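Local coordinates for uncharacterized protein ygiD (Escherichia coli, PDB 2PW6) that opens the aromatic ring of DOPA between carbons 4 and 5 in vitro, as a zinc-dependent extradiol dioxygenase whose physiological substrate is unknown, at residues A[175-180]-A[232-237]; A[45-50]-A[133-138]. One frame throughout, in Å; residues are numbered along the deposited sequence.

Contact 1: A[175-180]-A[232-237]; sequences VVHNLR and PEHYLP. With ZN (zinc ion), chain D; ZN (zinc ion), chain B.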
ATOM      1  N   VAL A 175       0.682  -2.397  17.594  1.00 36.54           N
ATOM      2  CA  VAL A 175      -0.212  -2.799  18.669  1.00 36.53           C
ATOM      3  C   VAL A 175      -1.371  -1.785  18.937  1.00 37.43           C
ATOM      4  O   VAL A 175      -2.419  -2.164  19.532  1.00 38.26           O
ATOM      5  CB  VAL A 175       0.562  -3.124  19.963  1.00 37.60           C
ATOM      6  CG1 VAL A 175       1.686  -4.108  19.665  1.00 37.67           C
ATOM      7  CG2 VAL A 175       1.110  -1.831  20.637  1.00 35.37           C
ATOM      8  N   VAL A 176      -1.213  -0.547  18.458  1.00 37.11           N
ATOM      9  CA  VAL A 176      -2.335   0.416  18.365  1.00 38.13           C
ATOM     10  C   VAL A 176      -2.464   0.933  16.953  1.00 37.98           C
ATOM     11  O   VAL A 176      -1.507   1.507  16.389  1.00 37.79           O
ATOM     12  CB  VAL A 176      -2.222   1.690  19.338  1.00 38.43           C
ATOM     13  CG1 VAL A 176      -3.481   2.560  19.221  1.00 37.69           C
ATOM     14  CG2 VAL A 176      -1.967   1.287  20.784  1.00 37.22           C
ATOM     15  N   HIS A 177      -3.657   0.772  16.379  1.00 38.26           N
ATOM     16  CA  HIS A 177      -3.769   1.023  14.968  1.00 38.55           C
ATOM     17  C   HIS A 177      -5.181   1.316  14.537  1.00 39.76           C
ATOM     18  O   HIS A 177      -5.896   0.434  14.033  1.00 41.30           O
ATOM     19  CB  HIS A 177      -3.174  -0.164  14.147  1.00 37.77           C
ATOM     20  CG  HIS A 177      -3.134   0.096  12.672  1.00 35.06           C
ATOM     21  ND1 HIS A 177      -4.272   0.061  11.878  1.00 32.18           N
ATOM     22  CD2 HIS A 177      -2.106   0.460  11.863  1.00 30.83           C
ATOM     23  CE1 HIS A 177      -3.915   0.319  10.625  1.00 34.60           C
ATOM     24  NE2 HIS A 177      -2.615   0.584  10.595  1.00 33.92           N
ATOM     25  N   ASN A 178      -5.561   2.576  14.683  1.00 41.48           N
ATOM     26  CA  ASN A 178      -6.882   3.036  14.293  1.00 41.85           C
ATOM     27  C   ASN A 178      -6.624   4.279  13.486  1.00 42.14           C
ATOM     28  O   ASN A 178      -6.218   5.291  14.048  1.00 42.79           O
ATOM     29  CB  ASN A 178      -7.764   3.318  15.523  1.00 41.76           C
ATOM     30  CG  ASN A 178      -9.241   3.550  15.151  1.00 42.04           C
ATOM     31  OD1 ASN A 178      -9.526   4.106  14.111  1.00 41.65           O
ATOM     32  ND2 ASN A 178     -10.168   3.075  15.989  1.00 41.57           N
ATOM     33  N   LEU A 179      -6.778   4.173  12.159  1.00 42.50           N
ATOM     34  CA  LEU A 179      -6.441   5.280  11.235  1.00 42.51           C
ATOM     35  C   LEU A 179      -7.551   6.326  11.145  1.00 42.27           C
ATOM     36  O   LEU A 179      -7.362   7.405  10.602  1.00 41.31           O
ATOM     37  CB  LEU A 179      -6.033   4.750   9.840  1.00 42.64           C
ATOM     38  CG  LEU A 179      -4.770   3.844   9.886  1.00 42.49           C
ATOM     39  CD1 LEU A 179      -4.287   3.500   8.530  1.00 42.54           C
ATOM     40  CD2 LEU A 179      -3.647   4.496  10.651  1.00 42.54           C
ATOM     41  N   ARG A 180      -8.709   5.989  11.695  1.00 42.92           N
ATOM     42  CA  ARG A 180      -9.767   6.966  11.892  1.00 44.15           C
ATOM     43  C   ARG A 180      -9.478   7.963  13.015  1.00 44.95           C
ATOM     44  O   ARG A 180     -10.158   8.972  13.099  1.00 45.21           O
ATOM     45  CB  ARG A 180     -11.058   6.269  12.239  1.00 43.73           C
ATOM     46  CG  ARG A 180     -11.563   5.331  11.215  1.00 43.41           C
ATOM     47  CD  ARG A 180     -12.511   4.461  11.964  1.00 45.00           C
ATOM     48  NE  ARG A 180     -13.029   3.400  11.149  1.00 46.06           N
ATOM     49  CZ  ARG A 180     -13.480   2.249  11.627  1.00 46.70           C
ATOM     50  NH1 ARG A 180     -13.474   1.997  12.945  1.00 41.51           N
ATOM     51  NH2 ARG A 180     -13.932   1.351  10.762  1.00 46.60           N
ATOM     52  N   PRO A 232      -8.105  -7.273  13.706  1.00 37.60           N
ATOM     53  CA  PRO A 232      -6.935  -7.745  14.413  1.00 36.83           C
ATOM     54  C   PRO A 232      -5.553  -7.659  13.733  1.00 35.41           C
ATOM     55  O   PRO A 232      -4.585  -7.813  14.443  1.00 36.58           O
ATOM     56  CB  PRO A 232      -7.291  -9.221  14.718  1.00 36.91           C
ATOM     57  CG  PRO A 232      -8.704  -9.407  14.295  1.00 37.40           C
ATOM     58  CD  PRO A 232      -8.913  -8.409  13.218  1.00 37.62           C
ATOM     59  N   GLU A 233      -5.453  -7.371  12.436  1.00 34.54           N
ATOM     60  CA  GLU A 233      -4.243  -7.718  11.624  1.00 34.55           C
ATOM     61  C   GLU A 233      -2.936  -7.051  12.059  1.00 33.73           C
ATOM     62  O   GLU A 233      -1.891  -7.685  12.051  1.00 32.77           O
ATOM     63  CB  GLU A 233      -4.473  -7.515  10.109  1.00 34.19           C
ATOM     64  CG  GLU A 233      -4.396  -6.054   9.625  1.00 37.56           C
ATOM     65  CD  GLU A 233      -5.564  -5.188  10.122  1.00 38.45           C
ATOM     66  OE1 GLU A 233      -6.687  -5.732  10.196  1.00 40.56           O
ATOM     67  OE2 GLU A 233      -5.364  -3.979  10.415  1.00 37.32           O
ATOM     68  N   HIS A 234      -2.995  -5.781  12.474  1.00 32.70           N
ATOM     69  CA  HIS A 234      -1.768  -5.072  12.902  1.00 30.48           C
ATOM     70  C   HIS A 234      -1.255  -5.419  14.273  1.00 30.23           C
ATOM     71  O   HIS A 234      -0.081  -5.157  14.605  1.00 30.58           O
ATOM     72  CB  HIS A 234      -1.891  -3.573  12.738  1.00 30.15           C
ATOM     73  CG  HIS A 234      -1.540  -3.070  11.371  1.00 22.30           C
ATOM     74  ND1 HIS A 234      -2.439  -3.064  10.336  1.00 25.80           N
ATOM     75  CD2 HIS A 234      -0.457  -2.404  10.919  1.00 24.68           C
ATOM     76  CE1 HIS A 234      -1.910  -2.472   9.283  1.00 20.11           C
ATOM     77  NE2 HIS A 234      -0.695  -2.063   9.604  1.00 21.51           N
ATOM     78  N   TYR A 235      -2.121  -6.042  15.062  1.00 30.89           N
ATOM     79  CA  TYR A 235      -1.748  -6.548  16.368  1.00 31.65           C
ATOM     80  C   TYR A 235      -1.242  -8.021  16.428  1.00 31.77           C
ATOM     81  O   TYR A 235      -0.299  -8.356  17.175  1.00 30.94           O
ATOM     82  CB  TYR A 235      -2.966  -6.422  17.252  1.00 33.17           C
ATOM     83  CG  TYR A 235      -2.727  -6.907  18.631  1.00 35.45           C
ATOM     84  CD1 TYR A 235      -2.086  -6.091  19.558  1.00 37.72           C
ATOM     85  CD2 TYR A 235      -3.140  -8.199  19.033  1.00 35.23           C
ATOM     86  CE1 TYR A 235      -1.851  -6.531  20.873  1.00 38.43           C
ATOM     87  CE2 TYR A 235      -2.901  -8.653  20.346  1.00 36.11           C
ATOM     88  CZ  TYR A 235      -2.250  -7.808  21.258  1.00 38.99           C
ATOM     89  OH  TYR A 235      -1.998  -8.206  22.583  1.00 38.57           O
ATOM     90  N   LEU A 236      -1.911  -8.885  15.673  1.00 31.69           N
ATOM     91  CA  LEU A 236      -1.644 -10.340  15.651  1.00 33.17           C
ATOM     92  C   LEU A 236      -0.168 -10.746  15.452  1.00 32.68           C
ATOM     93  O   LEU A 236       0.254 -11.742  16.047  1.00 32.56           O
ATOM     94  CB  LEU A 236      -2.530 -11.057  14.598  1.00 33.19           C
ATOM     95  CG  LEU A 236      -4.024 -11.218  14.950  1.00 35.03           C
ATOM     96  CD1 LEU A 236      -4.869 -11.857  13.783  1.00 34.55           C
ATOM     97  CD2 LEU A 236      -4.227 -12.010  16.275  1.00 35.02           C
ATOM     98  N   PRO A 237       0.610  -9.973  14.654  1.00 32.58           N
ATOM     99  CA  PRO A 237       1.997 -10.296  14.419  1.00 33.73           C
ATOM    100  C   PRO A 237       2.854 -10.383  15.658  1.00 35.65           C
ATOM    101  O   PRO A 237       3.810 -11.168  15.674  1.00 37.19           O
ATOM    102  CB  PRO A 237       2.474  -9.156  13.494  1.00 32.84           C
ATOM    103  CG  PRO A 237       1.284  -8.740  12.796  1.00 31.11           C
ATOM    104  CD  PRO A 237       0.219  -8.802  13.839  1.00 33.00           C
TER
HETATM  105 ZN    ZN D 274      -6.227  -0.540  11.989  0.50 12.55          ZN
HETATM  106 ZN    ZN B 272       0.571  -1.069   8.447  1.00 23.09          ZN

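Contact 2: A[45-50]-A[133-138]; sequences LPRPQA and DADIPM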
ATOM      1  N   LEU A  45      22.384  -7.444  15.670  1.00 60.52           N
ATOM      2  CA  LEU A  45      21.882  -8.803  15.875  1.00 59.27           C
ATOM      3  C   LEU A  45      22.677  -9.816  15.058  1.00 58.38           C
ATOM      4  O   LEU A  45      23.215  -9.478  13.993  1.00 57.52           O
ATOM      5  CB  LEU A  45      20.384  -8.904  15.571  1.00 59.27           C
ATOM      6  CG  LEU A  45      19.419  -8.129  16.468  1.00 58.49           C
ATOM      7  CD1 LEU A  45      18.021  -8.230  15.895  1.00 58.14           C
ATOM      8  CD2 LEU A  45      19.450  -8.607  17.919  1.00 56.70           C
ATOM      9  N   PRO A  46      22.773 -11.056  15.571  1.00 58.07           N
ATOM     10  CA  PRO A  46      23.365 -12.139  14.796  1.00 57.95           C
ATOM     11  C   PRO A  46      22.711 -12.227  13.415  1.00 57.62           C
ATOM     12  O   PRO A  46      21.498 -12.333  13.299  1.00 57.57           O
ATOM     13  CB  PRO A  46      23.063 -13.395  15.639  1.00 58.02           C
ATOM     14  CG  PRO A  46      22.029 -12.960  16.654  1.00 58.14           C
ATOM     15  CD  PRO A  46      22.328 -11.521  16.899  1.00 58.03           C
ATOM     16  N   ARG A  47      23.540 -12.110  12.391  1.00 57.26           N
ATOM     17  CA  ARG A  47      23.156 -12.276  11.004  1.00 56.86           C
ATOM     18  C   ARG A  47      22.486 -13.644  10.780  1.00 55.82           C
ATOM     19  O   ARG A  47      23.056 -14.676  11.153  1.00 55.66           O
ATOM     20  CB  ARG A  47      24.415 -12.154  10.156  1.00 57.17           C
ATOM     21  CG  ARG A  47      24.200 -12.278   8.691  1.00 60.13           C
ATOM     22  CD  ARG A  47      24.080 -10.924   8.049  1.00 64.05           C
ATOM     23  NE  ARG A  47      24.458 -11.024   6.645  1.00 66.23           N
ATOM     24  CZ  ARG A  47      24.653  -9.985   5.845  1.00 68.91           C
ATOM     25  NH1 ARG A  47      24.494  -8.744   6.302  1.00 69.82           N
ATOM     26  NH2 ARG A  47      25.001 -10.196   4.579  1.00 70.21           N
ATOM     27  N   PRO A  48      21.254 -13.646  10.208  1.00 54.57           N
ATOM     28  CA  PRO A  48      20.495 -14.878   9.958  1.00 53.41           C
ATOM     29  C   PRO A  48      20.850 -15.578   8.652  1.00 52.05           C
ATOM     30  O   PRO A  48      21.145 -14.926   7.650  1.00 50.78           O
ATOM     31  CB  PRO A  48      19.022 -14.403   9.897  1.00 52.68           C
ATOM     32  CG  PRO A  48      19.051 -12.935   9.979  1.00 53.45           C
ATOM     33  CD  PRO A  48      20.474 -12.458   9.829  1.00 54.26           C
ATOM     34  N   GLN A  49      20.788 -16.909   8.694  1.00 51.72           N
ATOM     35  CA  GLN A  49      20.841 -17.757   7.503  1.00 51.57           C
ATOM     36  C   GLN A  49      19.697 -17.414   6.568  1.00 50.04           C
ATOM     37  O   GLN A  49      19.886 -17.390   5.344  1.00 50.11           O
ATOM     38  CB  GLN A  49      20.772 -19.232   7.886  1.00 52.15           C
ATOM     39  CG  GLN A  49      22.077 -20.017   7.653  1.00 57.03           C
ATOM     40  CD  GLN A  49      23.281 -19.411   8.375  1.00 61.28           C
ATOM     41  OE1 GLN A  49      23.897 -18.443   7.896  1.00 62.12           O
ATOM     42  NE2 GLN A  49      23.632 -19.992   9.526  1.00 61.55           N
ATOM     43  N   ALA A  50      18.529 -17.144   7.169  1.00 47.91           N
ATOM     44  CA  ALA A  50      17.292 -16.758   6.470  1.00 46.15           C
ATOM     45  C   ALA A  50      16.238 -16.123   7.429  1.00 45.19           C
ATOM     46  O   ALA A  50      16.372 -16.161   8.661  1.00 43.45           O
ATOM     47  CB  ALA A  50      16.694 -17.950   5.719  1.00 45.39           C
ATOM     48  N   ASP A 133      20.917  -4.156   1.967  1.00 52.51           N
ATOM     49  CA  ASP A 133      21.433  -4.762   0.742  1.00 53.94           C
ATOM     50  C   ASP A 133      20.517  -5.842   0.148  1.00 53.69           C
ATOM     51  O   ASP A 133      20.760  -6.332  -0.960  1.00 53.46           O
ATOM     52  CB  ASP A 133      22.865  -5.284   0.959  1.00 54.69           C
ATOM     53  CG  ASP A 133      23.896  -4.159   0.945  1.00 57.44           C
ATOM     54  OD1 ASP A 133      24.175  -3.625  -0.160  1.00 59.90           O
ATOM     55  OD2 ASP A 133      24.415  -3.805   2.035  1.00 59.47           O
ATOM     56  N   ALA A 134      19.453  -6.182   0.880  1.00 53.33           N
ATOM     57  CA  ALA A 134      18.514  -7.216   0.464  1.00 52.81           C
ATOM     58  C   ALA A 134      19.276  -8.492   0.053  1.00 52.53           C
ATOM     59  O   ALA A 134      19.062  -9.041  -1.034  1.00 51.54           O
ATOM     60  CB  ALA A 134      17.601  -6.703  -0.660  1.00 51.98           C
ATOM     61  N   ASP A 135      20.163  -8.936   0.950  1.00 52.73           N
ATOM     62  CA  ASP A 135      21.058 -10.092   0.710  1.00 53.70           C
ATOM     63  C   ASP A 135      20.834 -11.260   1.668  1.00 53.08           C
ATOM     64  O   ASP A 135      21.630 -12.218   1.696  1.00 53.82           O
ATOM     65  CB  ASP A 135      22.538  -9.664   0.770  1.00 53.99           C
ATOM     66  CG  ASP A 135      22.937  -9.047   2.129  1.00 56.56           C
ATOM     67  OD1 ASP A 135      22.054  -8.647   2.929  1.00 57.24           O
ATOM     68  OD2 ASP A 135      24.157  -8.930   2.386  1.00 61.26           O
ATOM     69  N   ILE A 136      19.775 -11.167   2.470  1.00 51.82           N
ATOM     70  CA  ILE A 136      19.375 -12.251   3.369  1.00 50.62           C
ATOM     71  C   ILE A 136      18.218 -13.045   2.738  1.00 50.13           C
ATOM     72  O   ILE A 136      17.203 -12.458   2.361  1.00 49.61           O
ATOM     73  CB  ILE A 136      19.037 -11.714   4.785  1.00 50.45           C
ATOM     74  CG1 ILE A 136      20.215 -10.831   5.271  1.00 51.00           C
ATOM     75  CG2 ILE A 136      18.653 -12.860   5.722  1.00 49.15           C
ATOM     76  CD1 ILE A 136      20.404 -10.721   6.727  1.00 50.88           C
ATOM     77  N   PRO A 137      18.390 -14.377   2.588  1.00 49.59           N
ATOM     78  CA  PRO A 137      17.337 -15.194   1.978  1.00 48.75           C
ATOM     79  C   PRO A 137      16.080 -15.144   2.832  1.00 48.22           C
ATOM     80  O   PRO A 137      16.165 -14.975   4.048  1.00 47.36           O
ATOM     81  CB  PRO A 137      17.938 -16.602   1.967  1.00 48.56           C
ATOM     82  CG  PRO A 137      19.441 -16.366   2.042  1.00 49.50           C
ATOM     83  CD  PRO A 137      19.561 -15.197   2.962  1.00 49.70           C
HETATM   84  N   MSE A 138      14.926 -15.295   2.195  1.00 47.65           N
HETATM   85  CA  MSE A 138      13.683 -14.894   2.819  1.00 49.09           C
HETATM   86  C   MSE A 138      12.470 -15.660   2.324  1.00 44.98           C
HETATM   87  O   MSE A 138      12.398 -16.053   1.176  1.00 44.23           O
HETATM   88  CB  MSE A 138      13.494 -13.393   2.596  1.00 48.19           C
HETATM   89  CG  MSE A 138      12.513 -12.722   3.505  1.00 51.78           C
HETATM   90 SE   MSE A 138      12.604 -10.753   3.254  1.00 59.78          SE
HETATM   91  CE  MSE A 138      13.900 -10.318   4.624  1.00 50.21           C
TER
HETATM   92  O   HOH W   1      23.687 -12.839   4.090  1.00 54.39           O

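Contact 1: A[175-180]-A[232-237]
His-177 and His-234 lie face to face, their imidazole centroids 3.6 Å apart and the planes only 15° from parallel. With CG anti to the backbone N (chi1 -174°), His-177 swings its ring out against His-234 and sets NE2 over the middle of that ring, while ND1 of His-234 rides above the centre of the His-177 ring; the CB of His-234 adds a CH-pi contact on that same face. Leu-179 CD2 covers the opposite face of His-177 toward its rim. NE2 of His-234 binds one zinc ion at 2.0 Å; with His-22 and His-57 it forms the three-histidine metal site expected of a DODA-type extradiol dioxygenase, with Asp-86 of the second subunit as fourth ligand. His-177 instead chelates another zinc through ND1, at 2.0 Å, and its own carbonyl O, and its NE2 is hydrogen-bonded to Asp-86 OD1 of the second subunit. In the second shell, on the other nitrogen of His-234, Glu-233 OE2 accepts the ND1-H through its anti lone pair, 3.1 Å away and in the ring plane; this nearly straight bond fixes the ring's rotation. Thr-231 holds the other carboxylate oxygen, OE1. Farther out, the edge of Tyr-235 meets the backbone of Val-175, CD1 to CA 3.9 Å.

Contact 2: A[45-50]-A[133-138]
The guanidinium of Arg-47 has the CD1 methyl of Ile-136 over one face and the OD2 of Asp-135 at its edge, near its plane. Arg-47 NH2 and Asp-135 OD2 are 2.7 Å apart in a salt bridge, yet the hydrogen bond within it is weak, bent to 128°. At that edge the carboxylate is turned nearly perpendicular to the guanidinium, the two planes 86° apart, and a single oxygen makes the close approach. With CG anti to its backbone N (chi1 -179°) and the chain bent at chi2, Arg-47 reaches across to the acid and lays its CD against Ile-136 CD1, 3.9 Å away. A water reinforces the grip, accepting from Arg-47 NH2 and donating to the backbone O of Asp-135. With an asparagine here in place of Asp-135 the negative charge is gone, and the guanidinium of Arg-47, left without its salt-bridge mate, would probably be freer to turn.

Beneath this polar outer side, Ile-136 CD1 also meets Pro-48 CD at 3.6 Å, and the two side chains cross at about a right angle. Tyr-131 touches both. Farther along, the Pro-137 ring packs on the backbone of Gln-49, CD to O 3.3 Å, and Ala-50 CA makes a CA-H...O contact with Pro-137 O. Here the loops feed the parallel neighbours 50-60 and 138-144 of the central sheet. No direct backbone hydrogen bond joins the two segments themselves; the backbone bonds go to neighbouring residues instead, from Pro-137 to Ile-51 and from Gln-49 and Ala-50 to Gly-166 and Met-168. The union therefore rests on apolar packing within and, at the more exposed side, on a charge pair whose bent geometry and water bridge suggest a modest rather than rigid clasp.

In the fold
Two ways of joining distant parts of one chain appear within one LigB-type domain. Contact 2 closes first along the sequence, and contact 1 opens only afterwards; their centres are about 27 Å apart, on opposite sides of the chain's centre, and they do not touch. The mixed central sheet relates them: contact 2 sits where loops enter the adjacent parallel strands 50-60 and 138-144, while contact 1 brings the loop after strand 167-173 to the start of helix 236-243. Strand 50-60, next to 167-173 in the sheet, runs from Ala-50 in contact 2 to His-57, which shares a zinc with contact 1. Contact 2, away from the metal sites, thus appears to belong to the scaffold, and contact 1 to the metal centre.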